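Local coordinates for protein (soluble lytic transglycosylase SLT70) (Escherichia coli, PDB 1QSA) that cleaves the glycosidic bonds between N-acetylmuramic acid and N-acetylglucosamine in peptidoglycan, forming a 1,6-anhydro bond in the muramic acid product, at residues Ala121-Trp129 / Leu142-Gln152; Asn232-Leu240 / Ile251-Leu262. All blocks are in the same frame, centred on the assembly; numbering follows the deposited sequence.

In the fold
Both contacts lie in the all-helical superhelix of Slt70, and each joins two helices that are neighbours in the chain. Going from the N terminus, contact 1 comes first. It folds helix 138-148 back onto helix 118-129, and residues 130-137 join the two. The chain then runs through several more helices before contact 2 opens. There helix 248-260 packs against helix 230-243 across the short link 244-247. The two contacts follow each other in series, so they neither nest nor cross. The centres of contact 1 and contact 2 are about 38 Å apart, and the nearest atoms of contact 1 and contact 2 about 21 Å. Each ties together only a local part of the superhelix, away from the predicted active-site Glu478.

Contact 1: Ala121-Trp129 / Leu142-Gln152. With SO4 (sulfate ion), chain M.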
loop_
_atom_site.group_PDB
_atom_site.type_symbol
_atom_site.label_atom_id
_atom_site.label_comp_id
_atom_site.label_asym_id
_atom_site.label_seq_id
_atom_site.Cartn_x
_atom_site.Cartn_y
_atom_site.Cartn_z
ATOM N N ALA A 121 14.863 0.446 30.778
ATOM C CA ALA A 121 13.503 0.919 30.519
ATOM C C ALA A 121 13.540 2.235 29.734
ATOM O O ALA A 121 12.772 2.410 28.788
ATOM C CB ALA A 121 12.755 1.110 31.825
ATOM N N TRP A 122 14.449 3.138 30.109
ATOM C CA TRP A 122 14.565 4.438 29.444
ATOM C C TRP A 122 15.107 4.329 28.018
ATOM O O TRP A 122 14.710 5.110 27.141
ATOM C CB TRP A 122 15.417 5.400 30.277
ATOM C CG TRP A 122 14.969 5.584 31.712
ATOM C CD1 TRP A 122 15.756 6.000 32.757
ATOM C CD2 TRP A 122 13.660 5.343 32.274
ATOM N NE1 TRP A 122 15.030 6.032 33.916
ATOM C CE2 TRP A 122 13.743 5.633 33.655
ATOM C CE3 TRP A 122 12.434 4.907 31.749
ATOM C CZ2 TRP A 122 12.650 5.498 34.521
ATOM C CZ3 TRP A 122 11.345 4.772 32.612
ATOM C CH2 TRP A 122 11.460 5.067 33.983
ATOM N N GLN A 123 16.006 3.375 27.788
ATOM C CA GLN A 123 16.548 3.141 26.451
ATOM C C GLN A 123 15.390 2.707 25.554
ATOM O O GLN A 123 15.246 3.200 24.441
ATOM C CB GLN A 123 17.615 2.043 26.471
ATOM C CG GLN A 123 18.869 2.410 27.250
ATOM C CD GLN A 123 19.681 1.193 27.718
ATOM O OE1 GLN A 123 19.317 0.037 27.470
ATOM N NE2 GLN A 123 20.778 1.460 28.423
ATOM N N GLY A 124 14.547 1.812 26.065
ATOM C CA GLY A 124 13.408 1.337 25.288
ATOM C C GLY A 124 12.383 2.423 25.074
ATOM O O GLY A 124 11.859 2.595 23.960
ATOM N N ALA A 125 12.088 3.154 26.146
ATOM C CA ALA A 125 11.128 4.254 26.093
ATOM C C ALA A 125 11.523 5.283 25.037
ATOM O O ALA A 125 10.691 5.680 24.222
ATOM C CB ALA A 125 11.009 4.928 27.458
ATOM N N LYS A 126 12.799 5.661 25.017
ATOM C CA LYS A 126 13.280 6.659 24.058
ATOM C C LYS A 126 13.069 6.214 22.610
ATOM O O LYS A 126 12.654 7.007 21.762
ATOM C CB LYS A 126 14.759 6.981 24.310
ATOM C CG LYS A 126 15.268 8.123 23.449
ATOM C CD LYS A 126 16.725 8.435 23.745
ATOM C CE LYS A 126 17.202 9.599 22.881
ATOM N NZ LYS A 126 18.648 9.889 23.083
ATOM N N GLU A 127 13.324 4.941 22.340
ATOM C CA GLU A 127 13.149 4.391 21.003
ATOM C C GLU A 127 11.667 4.419 20.584
ATOM O O GLU A 127 11.343 4.710 19.436
ATOM C CB GLU A 127 13.692 2.965 20.958
ATOM C CG GLU A 127 13.697 2.346 19.571
ATOM C CD GLU A 127 14.411 1.006 19.535
ATOM O OE1 GLU A 127 15.408 0.831 20.277
ATOM O OE2 GLU A 127 13.975 0.125 18.760
ATOM N N LEU A 128 10.784 4.120 21.530
ATOM C CA LEU A 128 9.341 4.110 21.288
ATOM C C LEU A 128 8.782 5.537 21.170
ATOM O O LEU A 128 7.760 5.776 20.521
ATOM C CB LEU A 128 8.632 3.358 22.433
ATOM C CG LEU A 128 8.812 1.830 22.476
ATOM C CD1 LEU A 128 8.436 1.261 23.852
ATOM C CD2 LEU A 128 7.985 1.184 21.365
ATOM N N TRP A 129 9.464 6.476 21.813
ATOM C CA TRP A 129 9.057 7.871 21.839
ATOM C C TRP A 129 9.354 8.635 20.558
ATOM O O TRP A 129 8.553 9.457 20.126
ATOM C CB TRP A 129 9.774 8.564 23.005
ATOM C CG TRP A 129 9.564 10.051 23.121
ATOM C CD1 TRP A 129 10.415 11.047 22.697
ATOM C CD2 TRP A 129 8.471 10.707 23.775
ATOM N NE1 TRP A 129 9.915 12.275 23.058
ATOM C CE2 TRP A 129 8.726 12.101 23.718
ATOM C CE3 TRP A 129 7.303 10.256 24.409
ATOM C CZ2 TRP A 129 7.854 13.044 24.269
ATOM C CZ3 TRP A 129 6.431 11.195 24.959
ATOM C CH2 TRP A 129 6.715 12.578 24.882
ATOM N N LEU A 142 4.560 4.338 30.530
ATOM C CA LEU A 142 6.008 4.239 30.360
ATOM C C LEU A 142 6.622 5.621 30.125
ATOM O O LEU A 142 7.628 5.961 30.738
ATOM C CB LEU A 142 6.365 3.309 29.188
ATOM C CG LEU A 142 7.861 3.231 28.833
ATOM C CD1 LEU A 142 8.710 2.643 29.986
ATOM C CD2 LEU A 142 8.031 2.406 27.555
ATOM N N PHE A 143 6.016 6.403 29.226
ATOM C CA PHE A 143 6.512 7.740 28.934
ATOM C C PHE A 143 6.395 8.617 30.182
ATOM O O PHE A 143 7.225 9.491 30.408
ATOM C CB PHE A 143 5.727 8.372 27.767
ATOM C CG PHE A 143 5.908 7.669 26.448
ATOM C CD1 PHE A 143 7.076 6.958 26.168
ATOM C CD2 PHE A 143 4.910 7.742 25.465
ATOM C CE1 PHE A 143 7.261 6.327 24.930
ATOM C CE2 PHE A 143 5.080 7.120 24.224
ATOM C CZ PHE A 143 6.252 6.413 23.951
ATOM N N SER A 144 5.346 8.386 30.971
ATOM C CA SER A 144 5.106 9.141 32.203
ATOM C C SER A 144 6.203 8.893 33.239
ATOM O O SER A 144 6.782 9.848 33.765
ATOM C CB SER A 144 3.741 8.782 32.788
ATOM O OG SER A 144 3.466 9.583 33.920
ATOM N N VAL A 145 6.509 7.628 33.534
ATOM C CA VAL A 145 7.557 7.341 34.526
ATOM C C VAL A 145 8.938 7.739 34.015
ATOM O O VAL A 145 9.802 8.166 34.796
ATOM C CB VAL A 145 7.546 5.853 35.036
ATOM C CG1 VAL A 145 6.228 5.551 35.751
ATOM C CG2 VAL A 145 7.791 4.861 33.899
ATOM N N TRP A 146 9.137 7.641 32.699
ATOM C CA TRP A 146 10.402 8.010 32.072
ATOM C C TRP A 146 10.657 9.489 32.329
ATOM O O TRP A 146 11.739 9.872 32.785
ATOM C CB TRP A 146 10.351 7.722 30.569
ATOM C CG TRP A 146 11.543 8.173 29.769
ATOM C CD1 TRP A 146 12.860 8.183 30.155
ATOM C CD2 TRP A 146 11.520 8.661 28.420
ATOM N NE1 TRP A 146 13.651 8.643 29.128
ATOM C CE2 TRP A 146 12.854 8.943 28.052
ATOM C CE3 TRP A 146 10.495 8.882 27.487
ATOM C CZ2 TRP A 146 13.196 9.433 26.786
ATOM C CZ3 TRP A 146 10.834 9.369 26.230
ATOM C CH2 TRP A 146 12.177 9.637 25.892
ATOM N N ARG A 147 9.650 10.315 32.069
ATOM C CA ARG A 147 9.779 11.745 32.299
ATOM C C ARG A 147 9.936 12.047 33.801
ATOM O O ARG A 147 10.740 12.890 34.189
ATOM C CB ARG A 147 8.566 12.493 31.731
ATOM C CG ARG A 147 8.622 14.005 31.937
ATOM C CD ARG A 147 7.461 14.696 31.238
ATOM N NE ARG A 147 7.517 16.149 31.415
ATOM C CZ ARG A 147 6.698 17.011 30.821
ATOM N NH1 ARG A 147 5.756 16.590 29.981
ATOM N NH2 ARG A 147 6.829 18.312 31.058
ATOM N N ALA A 148 9.200 11.328 34.640
ATOM C CA ALA A 148 9.261 11.535 36.085
ATOM C C ALA A 148 10.629 11.208 36.690
ATOM O O ALA A 148 10.973 11.733 37.749
ATOM C CB ALA A 148 8.172 10.724 36.782
ATOM N N SER A 149 11.409 10.377 36.002
ATOM C CA SER A 149 12.733 9.968 36.473
ATOM C C SER A 149 13.800 11.050 36.345
ATOM O O SER A 149 14.861 10.948 36.964
ATOM C CB SER A 149 13.221 8.757 35.683
ATOM O OG SER A 149 13.655 9.163 34.396
ATOM N N GLY A 150 13.545 12.033 35.480
ATOM C CA GLY A 150 14.496 13.102 35.241
ATOM C C GLY A 150 15.472 12.727 34.143
ATOM O O GLY A 150 16.350 13.517 33.787
ATOM N N LYS A 151 15.317 11.523 33.591
ATOM C CA LYS A 151 16.222 11.041 32.550
ATOM C C LYS A 151 15.771 11.326 31.122
ATOM O O LYS A 151 16.457 10.946 30.174
ATOM C CB LYS A 151 16.482 9.539 32.713
ATOM C CG LYS A 151 17.084 9.115 34.068
ATOM C CD LYS A 151 18.398 9.812 34.360
ATOM C CE LYS A 151 19.178 9.068 35.454
ATOM N NZ LYS A 151 18.347 8.831 36.662
ATOM N N GLN A 152 14.615 11.960 30.965
ATOM C CA GLN A 152 14.126 12.296 29.628
ATOM C C GLN A 152 14.752 13.619 29.179
ATOM O O GLN A 152 14.439 14.671 29.732
ATOM C CB GLN A 152 12.600 12.416 29.621
ATOM C CG GLN A 152 12.013 12.766 28.248
ATOM C CD GLN A 152 10.525 13.026 28.311
ATOM O OE1 GLN A 152 10.080 14.000 28.919
ATOM N NE2 GLN A 152 9.740 12.147 27.690
HETATM S S SO4 M . 9.201 20.058 33.793
HETATM O O1 SO4 M . 10.500 20.109 33.094
HETATM O O2 SO4 M . 8.414 21.263 33.469
HETATM O O3 SO4 M . 8.459 18.847 33.384
HETATM O O4 SO4 M . 9.429 20.014 35.253
HETATM O O HOH W 1 16.296 6.558 36.653
#
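Trp146 fits as a knob between Trp122, Ala125, Lys126 and Trp129. With CG anti to the backbone N (chi1 174°), its ring lies against helix 118-129. Ala125 CB lies over one face of this ring. The far edge of the ring points at the face of Trp129, with Trp146 CZ3 3.4 Å from Trp129 CG. Trp129 in turn sends its own edge to the face of Phe143, where Trp129 CE3 sits over the ring centre. Trp129 is T-shaped to Trp146 (planes at 79°) and to Phe143 (81°). Leu142 is a second knob, its CG 3.8 Å from Ala125 CB.

Trp122 marks the change to the wetter side. Trp146 CA makes a CH-pi contact over the six-membered ring of Trp122, 3.7 Å from its centroid. Val145 CG2 touches Trp122 CH2 at 3.7 Å. Beyond, a water accepts bonds from Trp122 NE1 (3.1 Å) and Lys151 NZ. With an alanine at Trp122, Trp146 CA would probably lose the ring it lies against, a gap would open beside Val145 and Ser149, and the water would lack one donor. Ser149 OG accepts from Lys151 N at 3.0 Å, an ST turn. It also donates to Trp146 O. Arg147 points away from helix 118-129, and its NH2 donates to O3 of a sulfate, probably from the crystallisation liquor.

No hydrogen bond joins the segments directly. Trp129 NE1 bonds to Ala156 O. The aromatic cluster of Trp122, Trp129, Phe143 and Trp146 joins two successive superhelix helices, so adhesion rests on aromatic and apolar surfaces.

Contact 2: Asn232-Leu240 / Ile251-Leu262; sequences NARLMIPSL and IQELRDIVAWRL
Ile237 is the knob of this contact and sits among Ile251, Leu254, Arg255 and Val258. Its CG1 is anti to the carbonyl carbon (chi1 -65°) and chi2 is extended. This carries Ile237 CD1 onto the facing helix, 3.8 Å from Leu254 O. Ile237 CD1 also lies 4.1 Å from Leu254 CB and meets Val258 CG2. The side chains of Ile237 and Leu254 run alongside each other, pointing opposite ways. The other branch, Ile237 CG2, turns to Ile251 CG2 at a looser 4.3 Å.

Leu254 and Val258 also reach residues about a turn away from the knob. Leu254 CD1 meets Leu240 CD2 at 3.8 Å, with the two side chains at about a right angle. Val258 divides its branches between two residues. Val258 CG1 reaches Arg234 CB at 3.7 Å, and Val258 CG2 reaches Ala233 CB at 3.8 Å. Arg234 thus gives its aliphatic base to the contact. With its CG anti to the backbone N, CB and CG lie along Val258 CG1. The bend at chi3 (74°) comes before the guanidinium, which forms a salt bridge with Glu231 and a cation-pi contact with Trp274.

Arg255 touches Ile237 through its CG and lays one face of its guanidinium over Ile251 CG2. Arg255 NH1 also bonds to Gln252 OE1 at 2.9 Å, with this partner near the guanidinium plane.

Helix 230-243 is kinked at Pro238, where the bonds to the preceding turn are missing. Trp274 of helix 269-280 also touches Ile237 and Val258, extending the packing to the next helix. Two successive helices running nearly antiparallel, at 170° with axes 9.5 Å apart, form an alpha-hairpin, the kind of unit from which an alpha-superhelix is built.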
loop_
_atom_site.group_PDB
_atom_site.type_symbol
_atom_site.label_atom_id
_atom_site.label_comp_id
_atom_site.label_asym_id
_atom_site.label_seq_id
_atom_site.Cartn_x
_atom_site.Cartn_y
_atom_site.Cartn_z
ATOM N N ASN A 232 -1.957 32.814 -1.358
ATOM C CA ASN A 232 -1.675 33.357 -0.031
ATOM C C ASN A 232 -0.264 32.915 0.371
ATOM O O ASN A 232 0.539 33.712 0.857
ATOM C CB ASN A 232 -2.709 32.843 0.977
ATOM C CG ASN A 232 -2.512 33.419 2.364
ATOM O OD1 ASN A 232 -2.615 32.708 3.359
ATOM N ND2 ASN A 232 -2.227 34.713 2.439
ATOM N N ALA A 233 0.061 31.653 0.104
ATOM C CA ALA A 233 1.381 31.125 0.434
ATOM C C ALA A 233 2.483 31.748 -0.434
ATOM O O ALA A 233 3.558 32.092 0.059
ATOM C CB ALA A 233 1.385 29.602 0.281
ATOM N N ARG A 234 2.216 31.896 -1.729
ATOM C CA ARG A 234 3.213 32.472 -2.637
ATOM C C ARG A 234 3.607 33.879 -2.196
ATOM O O ARG A 234 4.787 34.211 -2.135
ATOM C CB ARG A 234 2.662 32.510 -4.070
ATOM C CG ARG A 234 3.678 32.919 -5.129
ATOM C CD ARG A 234 3.047 32.973 -6.517
ATOM N NE ARG A 234 2.185 34.142 -6.660
ATOM C CZ ARG A 234 2.608 35.325 -7.093
ATOM N NH1 ARG A 234 3.874 35.490 -7.450
ATOM N NH2 ARG A 234 1.761 36.340 -7.183
ATOM N N LEU A 235 2.604 34.674 -1.828
ATOM C CA LEU A 235 2.810 36.059 -1.403
ATOM C C LEU A 235 3.478 36.209 -0.040
ATOM O O LEU A 235 4.072 37.249 0.260
ATOM C CB LEU A 235 1.477 36.802 -1.405
ATOM C CG LEU A 235 0.850 37.014 -2.782
ATOM C CD1 LEU A 235 -0.513 37.653 -2.617
ATOM C CD2 LEU A 235 1.760 37.871 -3.652
ATOM N N MET A 236 3.398 35.160 0.775
ATOM C CA MET A 236 3.979 35.165 2.114
ATOM C C MET A 236 5.479 34.862 2.187
ATOM O O MET A 236 6.126 35.175 3.193
ATOM C CB MET A 236 3.240 34.146 2.985
ATOM C CG MET A 236 3.656 34.147 4.441
ATOM S SD MET A 236 2.995 32.724 5.330
ATOM C CE MET A 236 1.246 32.936 5.077
ATOM N N ILE A 237 6.040 34.268 1.137
ATOM C CA ILE A 237 7.442 33.890 1.169
ATOM C C ILE A 237 8.428 34.977 1.612
ATOM O O ILE A 237 9.270 34.727 2.478
ATOM C CB ILE A 237 7.894 33.201 -0.144
ATOM C CG1 ILE A 237 7.152 31.872 -0.313
ATOM C CG2 ILE A 237 9.401 32.956 -0.128
ATOM C CD1 ILE A 237 7.521 31.100 -1.581
ATOM N N PRO A 238 8.339 36.196 1.042
ATOM C CA PRO A 238 9.297 37.216 1.489
ATOM C C PRO A 238 9.222 37.507 2.989
ATOM O O PRO A 238 10.256 37.556 3.661
ATOM C CB PRO A 238 8.924 38.440 0.644
ATOM C CG PRO A 238 8.434 37.831 -0.632
ATOM C CD PRO A 238 7.593 36.649 -0.146
ATOM N N SER A 239 8.008 37.665 3.512
ATOM C CA SER A 239 7.811 37.948 4.932
ATOM C C SER A 239 8.304 36.810 5.820
ATOM O O SER A 239 8.903 37.053 6.871
ATOM C CB SER A 239 6.341 38.217 5.231
ATOM O OG SER A 239 5.928 39.455 4.683
ATOM N N LEU A 240 8.046 35.570 5.404
ATOM C CA LEU A 240 8.479 34.406 6.177
ATOM C C LEU A 240 10.002 34.270 6.157
ATOM O O LEU A 240 10.625 34.022 7.190
ATOM C CB LEU A 240 7.812 33.130 5.644
ATOM C CG LEU A 240 8.024 31.841 6.443
ATOM C CD1 LEU A 240 7.672 32.044 7.918
ATOM C CD2 LEU A 240 7.164 30.741 5.831
ATOM N N ILE A 251 14.612 28.877 1.610
ATOM C CA ILE A 251 13.717 29.679 0.780
ATOM C C ILE A 251 13.275 28.859 -0.437
ATOM O O ILE A 251 12.094 28.882 -0.815
ATOM C CB ILE A 251 14.389 30.999 0.323
ATOM C CG1 ILE A 251 14.724 31.869 1.542
ATOM C CG2 ILE A 251 13.462 31.773 -0.615
ATOM C CD1 ILE A 251 15.543 33.135 1.217
ATOM N N GLN A 252 14.198 28.096 -1.018
ATOM C CA GLN A 252 13.852 27.273 -2.179
ATOM C C GLN A 252 12.845 26.194 -1.799
ATOM O O GLN A 252 11.988 25.847 -2.607
ATOM C CB GLN A 252 15.088 26.643 -2.834
ATOM C CG GLN A 252 14.787 25.917 -4.177
ATOM C CD GLN A 252 14.091 26.807 -5.218
ATOM O OE1 GLN A 252 14.406 27.991 -5.358
ATOM N NE2 GLN A 252 13.144 26.226 -5.959
ATOM N N GLU A 253 12.938 25.666 -0.576
ATOM C CA GLU A 253 11.979 24.654 -0.141
ATOM C C GLU A 253 10.597 25.288 -0.131
ATOM O O GLU A 253 9.610 24.661 -0.538
ATOM C CB GLU A 253 12.285 24.097 1.260
ATOM C CG GLU A 253 11.212 23.067 1.679
ATOM C CD GLU A 253 11.312 22.548 3.113
ATOM O OE1 GLU A 253 11.938 23.204 3.964
ATOM O OE2 GLU A 253 10.717 21.477 3.385
ATOM N N LEU A 254 10.516 26.540 0.321
ATOM C CA LEU A 254 9.230 27.227 0.351
ATOM C C LEU A 254 8.709 27.419 -1.082
ATOM O O LEU A 254 7.516 27.270 -1.335
ATOM C CB LEU A 254 9.338 28.585 1.047
ATOM C CG LEU A 254 9.769 28.588 2.515
ATOM C CD1 LEU A 254 9.618 30.004 3.051
ATOM C CD2 LEU A 254 8.914 27.612 3.343
ATOM N N ARG A 255 9.610 27.760 -2.004
ATOM C CA ARG A 255 9.219 27.946 -3.405
ATOM C C ARG A 255 8.684 26.637 -3.973
ATOM O O ARG A 255 7.666 26.637 -4.657
ATOM C CB ARG A 255 10.401 28.409 -4.255
ATOM C CG ARG A 255 10.802 29.852 -4.035
ATOM C CD ARG A 255 11.718 30.323 -5.158
ATOM N NE ARG A 255 12.339 31.598 -4.817
ATOM C CZ ARG A 255 13.591 31.723 -4.392
ATOM N NH1 ARG A 255 14.372 30.657 -4.283
ATOM N NH2 ARG A 255 14.066 32.919 -4.085
ATOM N N ASP A 256 9.362 25.527 -3.661
ATOM C CA ASP A 256 8.954 24.196 -4.136
ATOM C C ASP A 256 7.546 23.859 -3.657
ATOM O O ASP A 256 6.726 23.331 -4.412
ATOM C CB ASP A 256 9.915 23.103 -3.632
ATOM C CG ASP A 256 11.278 23.128 -4.308
ATOM O OD1 ASP A 256 11.512 23.919 -5.242
ATOM O OD2 ASP A 256 12.138 22.331 -3.891
ATOM N N ILE A 257 7.290 24.136 -2.378
ATOM C CA ILE A 257 5.993 23.872 -1.764
ATOM C C ILE A 257 4.864 24.576 -2.525
ATOM O O ILE A 257 3.840 23.962 -2.843
ATOM C CB ILE A 257 6.012 24.301 -0.282
ATOM C CG1 ILE A 257 6.836 23.291 0.526
ATOM C CG2 ILE A 257 4.596 24.443 0.276
ATOM C CD1 ILE A 257 7.229 23.790 1.898
ATOM N N VAL A 258 5.075 25.846 -2.860
ATOM C CA VAL A 258 4.067 26.615 -3.583
ATOM C C VAL A 258 3.915 26.137 -5.026
ATOM O O VAL A 258 2.791 25.978 -5.513
ATOM C CB VAL A 258 4.389 28.121 -3.534
ATOM C CG1 VAL A 258 3.449 28.907 -4.456
ATOM C CG2 VAL A 258 4.239 28.625 -2.109
ATOM N N ALA A 259 5.040 25.860 -5.684
ATOM C CA ALA A 259 5.037 25.400 -7.075
ATOM C C ALA A 259 4.190 24.146 -7.259
ATOM O O ALA A 259 3.515 23.994 -8.278
ATOM C CB ALA A 259 6.461 25.169 -7.566
ATOM N N TRP A 260 4.236 23.241 -6.280
ATOM C CA TRP A 260 3.439 22.018 -6.313
ATOM C C TRP A 260 1.952 22.319 -6.378
ATOM O O TRP A 260 1.169 21.516 -6.892
ATOM C CB TRP A 260 3.668 21.193 -5.040
ATOM C CG TRP A 260 4.741 20.180 -5.154
ATOM C CD1 TRP A 260 5.975 20.224 -4.578
ATOM C CD2 TRP A 260 4.685 18.957 -5.898
ATOM N NE1 TRP A 260 6.698 19.101 -4.922
ATOM C CE2 TRP A 260 5.929 18.309 -5.730
ATOM C CE3 TRP A 260 3.704 18.346 -6.685
ATOM C CZ2 TRP A 260 6.218 17.079 -6.321
ATOM C CZ3 TRP A 260 3.992 17.113 -7.277
ATOM C CH2 TRP A 260 5.241 16.499 -7.089
ATOM N N ARG A 261 1.562 23.444 -5.780
ATOM C CA ARG A 261 0.162 23.841 -5.721
ATOM C C ARG A 261 -0.280 24.740 -6.879
ATOM O O ARG A 261 -1.413 25.208 -6.897
ATOM C CB ARG A 261 -0.154 24.528 -4.383
ATOM C CG ARG A 261 0.366 23.816 -3.132
ATOM C CD ARG A 261 0.038 22.330 -3.110
ATOM N NE ARG A 261 -1.387 22.053 -3.221
ATOM C CZ ARG A 261 -1.943 20.893 -2.881
ATOM N NH1 ARG A 261 -1.197 19.917 -2.374
ATOM N NH2 ARG A 261 -3.251 20.718 -3.019
ATOM N N LEU A 262 0.618 24.994 -7.824
ATOM C CA LEU A 262 0.295 25.835 -8.981
ATOM C C LEU A 262 0.325 24.999 -10.260
ATOM O O LEU A 262 0.658 25.498 -11.331
ATOM C CB LEU A 262 1.271 27.008 -9.078
ATOM C CG LEU A 262 1.154 28.046 -7.954
ATOM C CD1 LEU A 262 2.255 29.088 -8.068
ATOM C CD2 LEU A 262 -0.222 28.699 -7.989
#